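Local coordinates for V-type ATPase 116 kDa subunit (Meiothermus ruber, PDB 3RRK), which is the cytoplasmic N-terminal domain of subunit I, the subunit a homologue of a V-type ATPase, and probably takes part in ATP-coupled, rotary proton transport, at residues P46-E58 with Y274-A288. Residues are numbered along the deposited sequence; the frame is centred on the assembly and turned at random.
Sequences PDELGEYRLSPTE and YKAVADMAAGKYGAA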
loop_
_atom_site.group_PDB
_atom_site.type_symbol
_atom_site.label_atom_id
_atom_site.label_comp_id
_atom_site.label_asym_id
_atom_site.label_seq_id
_atom_site.Cartn_x
_atom_site.Cartn_y
_atom_site.Cartn_z
ATOM N N PRO A 46 37.034 -17.113 -6.810
ATOM C CA PRO A 46 36.114 -15.985 -6.998
ATOM C C PRO A 46 36.577 -15.019 -8.096
ATOM O O PRO A 46 35.735 -14.515 -8.832
ATOM C CB PRO A 46 36.115 -15.314 -5.627
ATOM C CG PRO A 46 36.302 -16.472 -4.675
ATOM C CD PRO A 46 37.202 -17.461 -5.387
ATOM N N ASP A 47 37.883 -14.789 -8.210
ATOM C CA ASP A 47 38.456 -13.922 -9.249
ATOM C C ASP A 47 37.878 -14.137 -10.642
ATOM O O ASP A 47 37.545 -13.183 -11.342
ATOM C CB ASP A 47 39.967 -14.151 -9.366
ATOM C CG ASP A 47 40.727 -13.677 -8.158
ATOM O OD1 ASP A 47 40.270 -12.714 -7.508
ATOM O OD2 ASP A 47 41.790 -14.264 -7.869
ATOM N N GLU A 48 37.795 -15.396 -11.053
ATOM C CA GLU A 48 37.549 -15.725 -12.453
ATOM C C GLU A 48 36.073 -15.775 -12.807
ATOM O O GLU A 48 35.695 -16.309 -13.845
ATOM C CB GLU A 48 38.236 -17.045 -12.811
ATOM C CG GLU A 48 37.978 -18.164 -11.815
ATOM C CD GLU A 48 39.163 -19.113 -11.663
ATOM O OE1 GLU A 48 40.284 -18.762 -12.087
ATOM O OE2 GLU A 48 38.967 -20.216 -11.112
ATOM N N LEU A 49 35.248 -15.207 -11.936
ATOM C CA LEU A 49 33.807 -15.148 -12.154
ATOM C C LEU A 49 33.397 -13.808 -12.739
ATOM O O LEU A 49 32.303 -13.669 -13.278
ATOM C CB LEU A 49 33.072 -15.401 -10.844
ATOM C CG LEU A 49 33.457 -16.757 -10.248
ATOM C CD1 LEU A 49 32.956 -16.930 -8.813
ATOM C CD2 LEU A 49 32.960 -17.878 -11.153
ATOM N N GLY A 50 34.287 -12.826 -12.630
ATOM C CA GLY A 50 34.058 -11.503 -13.192
ATOM C C GLY A 50 33.503 -11.544 -14.605
ATOM O O GLY A 50 32.621 -10.771 -14.955
ATOM N N GLU A 51 34.024 -12.460 -15.413
ATOM C CA GLU A 51 33.570 -12.653 -16.784
ATOM C C GLU A 51 32.065 -12.918 -16.906
ATOM O O GLU A 51 31.464 -12.622 -17.934
ATOM C CB GLU A 51 34.353 -13.798 -17.420
ATOM C CG GLU A 51 33.614 -14.527 -18.524
ATOM C CD GLU A 51 34.168 -15.916 -18.757
ATOM O OE1 GLU A 51 34.876 -16.431 -17.864
ATOM O OE2 GLU A 51 33.899 -16.491 -19.832
ATOM N N TYR A 52 31.455 -13.475 -15.864
ATOM C CA TYR A 52 30.023 -13.772 -15.897
ATOM C C TYR A 52 29.170 -12.579 -15.434
ATOM O O TYR A 52 28.034 -12.738 -14.990
ATOM C CB TYR A 52 29.729 -15.033 -15.087
ATOM C CG TYR A 52 30.455 -16.241 -15.637
ATOM C CD1 TYR A 52 29.955 -16.935 -16.732
ATOM C CD2 TYR A 52 31.655 -16.674 -15.079
ATOM C CE1 TYR A 52 30.618 -18.032 -17.252
ATOM C CE2 TYR A 52 32.328 -17.771 -15.593
ATOM C CZ TYR A 52 31.803 -18.446 -16.681
ATOM O OH TYR A 52 32.463 -19.540 -17.205
ATOM N N ARG A 53 29.748 -11.389 -15.563
ATOM C CA ARG A 53 29.126 -10.114 -15.226
ATOM C C ARG A 53 28.022 -9.799 -16.231
ATOM O O ARG A 53 28.247 -9.877 -17.438
ATOM C CB ARG A 53 30.211 -9.042 -15.301
ATOM C CG ARG A 53 29.800 -7.623 -14.996
ATOM C CD ARG A 53 30.925 -6.689 -15.424
ATOM N NE ARG A 53 30.886 -5.383 -14.766
ATOM C CZ ARG A 53 30.199 -4.334 -15.209
ATOM N NH1 ARG A 53 29.468 -4.431 -16.311
ATOM N NH2 ARG A 53 30.236 -3.188 -14.544
ATOM N N LEU A 54 26.833 -9.449 -15.743
ATOM C CA LEU A 54 25.690 -9.149 -16.611
ATOM C C LEU A 54 25.984 -8.002 -17.570
ATOM O O LEU A 54 26.559 -6.990 -17.159
ATOM C CB LEU A 54 24.477 -8.761 -15.766
ATOM C CG LEU A 54 23.839 -9.802 -14.851
ATOM C CD1 LEU A 54 22.716 -9.185 -14.071
ATOM C CD2 LEU A 54 23.332 -10.978 -15.656
ATOM N N SER A 55 25.575 -8.143 -18.834
ATOM C CA SER A 55 25.707 -7.050 -19.813
ATOM C C SER A 55 24.680 -5.946 -19.561
ATOM O O SER A 55 23.663 -6.179 -18.910
ATOM C CB SER A 55 25.587 -7.566 -21.258
ATOM O OG SER A 55 24.295 -8.080 -21.548
ATOM N N PRO A 56 24.945 -4.732 -20.063
ATOM C CA PRO A 56 23.942 -3.669 -19.923
ATOM C C PRO A 56 22.597 -4.198 -20.355
ATOM O O PRO A 56 21.579 -3.949 -19.723
ATOM C CB PRO A 56 24.430 -2.608 -20.900
ATOM C CG PRO A 56 25.936 -2.787 -20.910
ATOM C CD PRO A 56 26.212 -4.242 -20.629
ATOM N N THR A 57 22.613 -4.976 -21.424
ATOM C CA THR A 57 21.403 -5.611 -21.922
ATOM C C THR A 57 20.739 -6.558 -20.925
ATOM O O THR A 57 19.524 -6.501 -20.725
ATOM C CB THR A 57 21.674 -6.299 -23.262
ATOM O OG1 THR A 57 21.900 -5.287 -24.255
ATOM C CG2 THR A 57 20.499 -7.146 -23.674
ATOM N N GLU A 58 21.519 -7.414 -20.275
ATOM C CA GLU A 58 20.949 -8.302 -19.263
ATOM C C GLU A 58 20.473 -7.571 -17.991
ATOM O O GLU A 58 19.474 -7.962 -17.365
ATOM C CB GLU A 58 21.928 -9.419 -18.921
ATOM C CG GLU A 58 22.032 -10.477 -19.996
ATOM C CD GLU A 58 23.449 -10.998 -20.177
ATOM O OE1 GLU A 58 24.405 -10.336 -19.712
ATOM O OE2 GLU A 58 23.603 -12.068 -20.796
ATOM N N TYR A 274 18.646 -14.073 -12.584
ATOM C CA TYR A 274 19.510 -12.972 -12.986
ATOM C C TYR A 274 20.416 -12.512 -11.869
ATOM O O TYR A 274 21.593 -12.273 -12.091
ATOM C CB TYR A 274 18.689 -11.778 -13.487
ATOM C CG TYR A 274 18.319 -11.864 -14.942
ATOM C CD1 TYR A 274 19.078 -11.229 -15.915
ATOM C CD2 TYR A 274 17.219 -12.593 -15.343
ATOM C CE1 TYR A 274 18.735 -11.316 -17.254
ATOM C CE2 TYR A 274 16.873 -12.690 -16.665
ATOM C CZ TYR A 274 17.625 -12.051 -17.619
ATOM O OH TYR A 274 17.250 -12.156 -18.939
ATOM N N LYS A 275 19.868 -12.356 -10.671
ATOM C CA LYS A 275 20.683 -11.913 -9.543
ATOM C C LYS A 275 21.787 -12.935 -9.227
ATOM O O LYS A 275 22.960 -12.571 -9.090
ATOM C CB LYS A 275 19.829 -11.601 -8.302
ATOM C CG LYS A 275 19.062 -10.272 -8.378
ATOM C CD LYS A 275 18.694 -9.734 -6.988
ATOM C CE LYS A 275 17.686 -8.582 -7.036
ATOM N NZ LYS A 275 18.263 -7.241 -7.394
ATOM N N ALA A 276 21.414 -14.209 -9.130
ATOM C CA ALA A 276 22.379 -15.280 -8.853
ATOM C C ALA A 276 23.638 -15.110 -9.690
ATOM O O ALA A 276 24.757 -15.062 -9.174
ATOM C CB ALA A 276 21.755 -16.641 -9.131
ATOM N N VAL A 277 23.441 -15.034 -10.994
ATOM C CA VAL A 277 24.538 -14.784 -11.905
ATOM C C VAL A 277 25.338 -13.538 -11.524
ATOM O O VAL A 277 26.571 -13.561 -11.517
ATOM C CB VAL A 277 24.019 -14.624 -13.339
ATOM C CG1 VAL A 277 25.161 -14.291 -14.285
ATOM C CG2 VAL A 277 23.293 -15.888 -13.765
ATOM N N ALA A 278 24.637 -12.455 -11.203
ATOM C CA ALA A 278 25.299 -11.186 -10.889
ATOM C C ALA A 278 26.088 -11.258 -9.588
ATOM O O ALA A 278 27.215 -10.760 -9.510
ATOM C CB ALA A 278 24.289 -10.043 -10.841
ATOM N N ASP A 279 25.486 -11.872 -8.572
ATOM C CA ASP A 279 26.126 -12.010 -7.268
ATOM C C ASP A 279 27.337 -12.928 -7.363
ATOM O O ASP A 279 28.410 -12.619 -6.862
ATOM C CB ASP A 279 25.143 -12.571 -6.246
ATOM C CG ASP A 279 23.949 -11.668 -6.027
ATOM O OD1 ASP A 279 23.983 -10.496 -6.477
ATOM O OD2 ASP A 279 22.977 -12.137 -5.394
ATOM N N MET A 280 27.147 -14.065 -8.011
ATOM C CA MET A 280 28.240 -14.968 -8.303
ATOM C C MET A 280 29.405 -14.224 -8.940
ATOM O O MET A 280 30.514 -14.267 -8.433
ATOM C CB MET A 280 27.751 -16.071 -9.227
ATOM C CG MET A 280 28.814 -17.040 -9.660
ATOM S SD MET A 280 28.065 -18.272 -10.723
ATOM C CE MET A 280 26.870 -18.954 -9.596
ATOM N N ALA A 281 29.149 -13.537 -10.046
ATOM C CA ALA A 281 30.187 -12.775 -10.743
ATOM C C ALA A 281 30.790 -11.680 -9.874
ATOM O O ALA A 281 31.889 -11.202 -10.146
ATOM C CB ALA A 281 29.636 -12.176 -12.044
ATOM N N ALA A 282 30.069 -11.279 -8.832
ATOM C CA ALA A 282 30.529 -10.220 -7.936
ATOM C C ALA A 282 31.370 -10.785 -6.793
ATOM O O ALA A 282 31.630 -10.100 -5.805
ATOM C CB ALA A 282 29.337 -9.431 -7.390
ATOM N N GLY A 283 31.789 -12.039 -6.935
ATOM C CA GLY A 283 32.547 -12.725 -5.907
ATOM C C GLY A 283 31.836 -12.745 -4.568
ATOM O O GLY A 283 32.475 -12.757 -3.514
ATOM N N LYS A 284 30.510 -12.758 -4.601
ATOM C CA LYS A 284 29.715 -12.733 -3.377
ATOM C C LYS A 284 29.648 -14.132 -2.753
ATOM O O LYS A 284 28.962 -14.353 -1.765
ATOM C CB LYS A 284 28.306 -12.158 -3.655
ATOM C CG LYS A 284 27.385 -12.033 -2.430
ATOM C CD LYS A 284 25.939 -11.680 -2.823
ATOM C CE LYS A 284 24.943 -11.778 -1.643
ATOM N NZ LYS A 284 24.511 -13.172 -1.296
ATOM N N TYR A 285 30.377 -15.075 -3.333
ATOM C CA TYR A 285 30.458 -16.413 -2.759
ATOM C C TYR A 285 31.892 -16.930 -2.619
ATOM O O TYR A 285 32.734 -16.726 -3.502
ATOM C CB TYR A 285 29.604 -17.371 -3.571
ATOM C CG TYR A 285 28.143 -17.088 -3.402
ATOM C CD1 TYR A 285 27.592 -16.971 -2.136
ATOM C CD2 TYR A 285 27.318 -16.912 -4.497
ATOM C CE1 TYR A 285 26.249 -16.709 -1.960
ATOM C CE2 TYR A 285 25.966 -16.642 -4.337
ATOM C CZ TYR A 285 25.437 -16.545 -3.063
ATOM O OH TYR A 285 24.095 -16.278 -2.888
ATOM N N GLY A 286 32.159 -17.597 -1.499
ATOM C CA GLY A 286 33.487 -18.108 -1.207
ATOM C C GLY A 286 33.830 -19.386 -1.953
ATOM O O GLY A 286 34.945 -19.550 -2.455
ATOM N N ALA A 287 32.869 -20.298 -2.030
ATOM C CA ALA A 287 33.083 -21.552 -2.736
ATOM C C ALA A 287 32.352 -21.551 -4.078
ATOM O O ALA A 287 31.165 -21.222 -4.146
ATOM C CB ALA A 287 32.634 -22.730 -1.877
ATOM N N ALA A 288 33.072 -21.921 -5.137
ATOM C CA ALA A 288 32.517 -21.988 -6.486
ATOM C C ALA A 288 33.136 -23.105 -7.330
ATOM O O ALA A 288 34.357 -23.237 -7.405
ATOM C CB ALA A 288 32.694 -20.660 -7.183
#
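Leu54 fits its side chain against the last turns of helix 224-281, touching Tyr274, Val277 and Ala278. From CB, the first torsion (chi1 -66°) leaves CG beside the backbone N and anti to the carbonyl carbon, which brings the branch point within 4.0 Å of Ala278 CB. Beyond it the methyls divide the surface: CD1 lies 3.7 Å from Ala278 CB and near the Tyr274 carbonyl, while CD2 meets Val277 CG1 at 4.0 Å, the two side chains crossing obliquely, and approaches the Tyr274 ring. With an alanine here CG and both methyls are gone, which is likely to open a gap beside Ala278 CB and leave Val277 CG1 without this apolar neighbour.

Ala281 CB faces two carbonyls, Leu49 O at 3.3 Å and Tyr52 O at 3.4 Å. Leu49 continues the apolar seam: its CD1 is 4.1 Å from Ala288 CB on strand 287-293 and reaches Met280 CG. Here the helix ends in a Schellman motif with Gly283 at C-prime, and Pro46 packs by CG near Tyr285 O. At the other end, Ser55 and Glu58 form a capping box that starts helix 56-79, whose Glu61 hydrogen-bonds the Tyr274 hydroxyl.

The linker from strand 41-44 to helix 56-79 thus runs alongside the last two turns of the long helix in the proximal lobe, in the opposite direction. Over 643 Å² of total buried surface, methyls meet methyls and carbonyl oxygens without a hydrogen bond between the segments; this implies that fit rather than directional bonding joins them, while polar ties such as the Lys275-Glu66 salt bridge lie beside the contact.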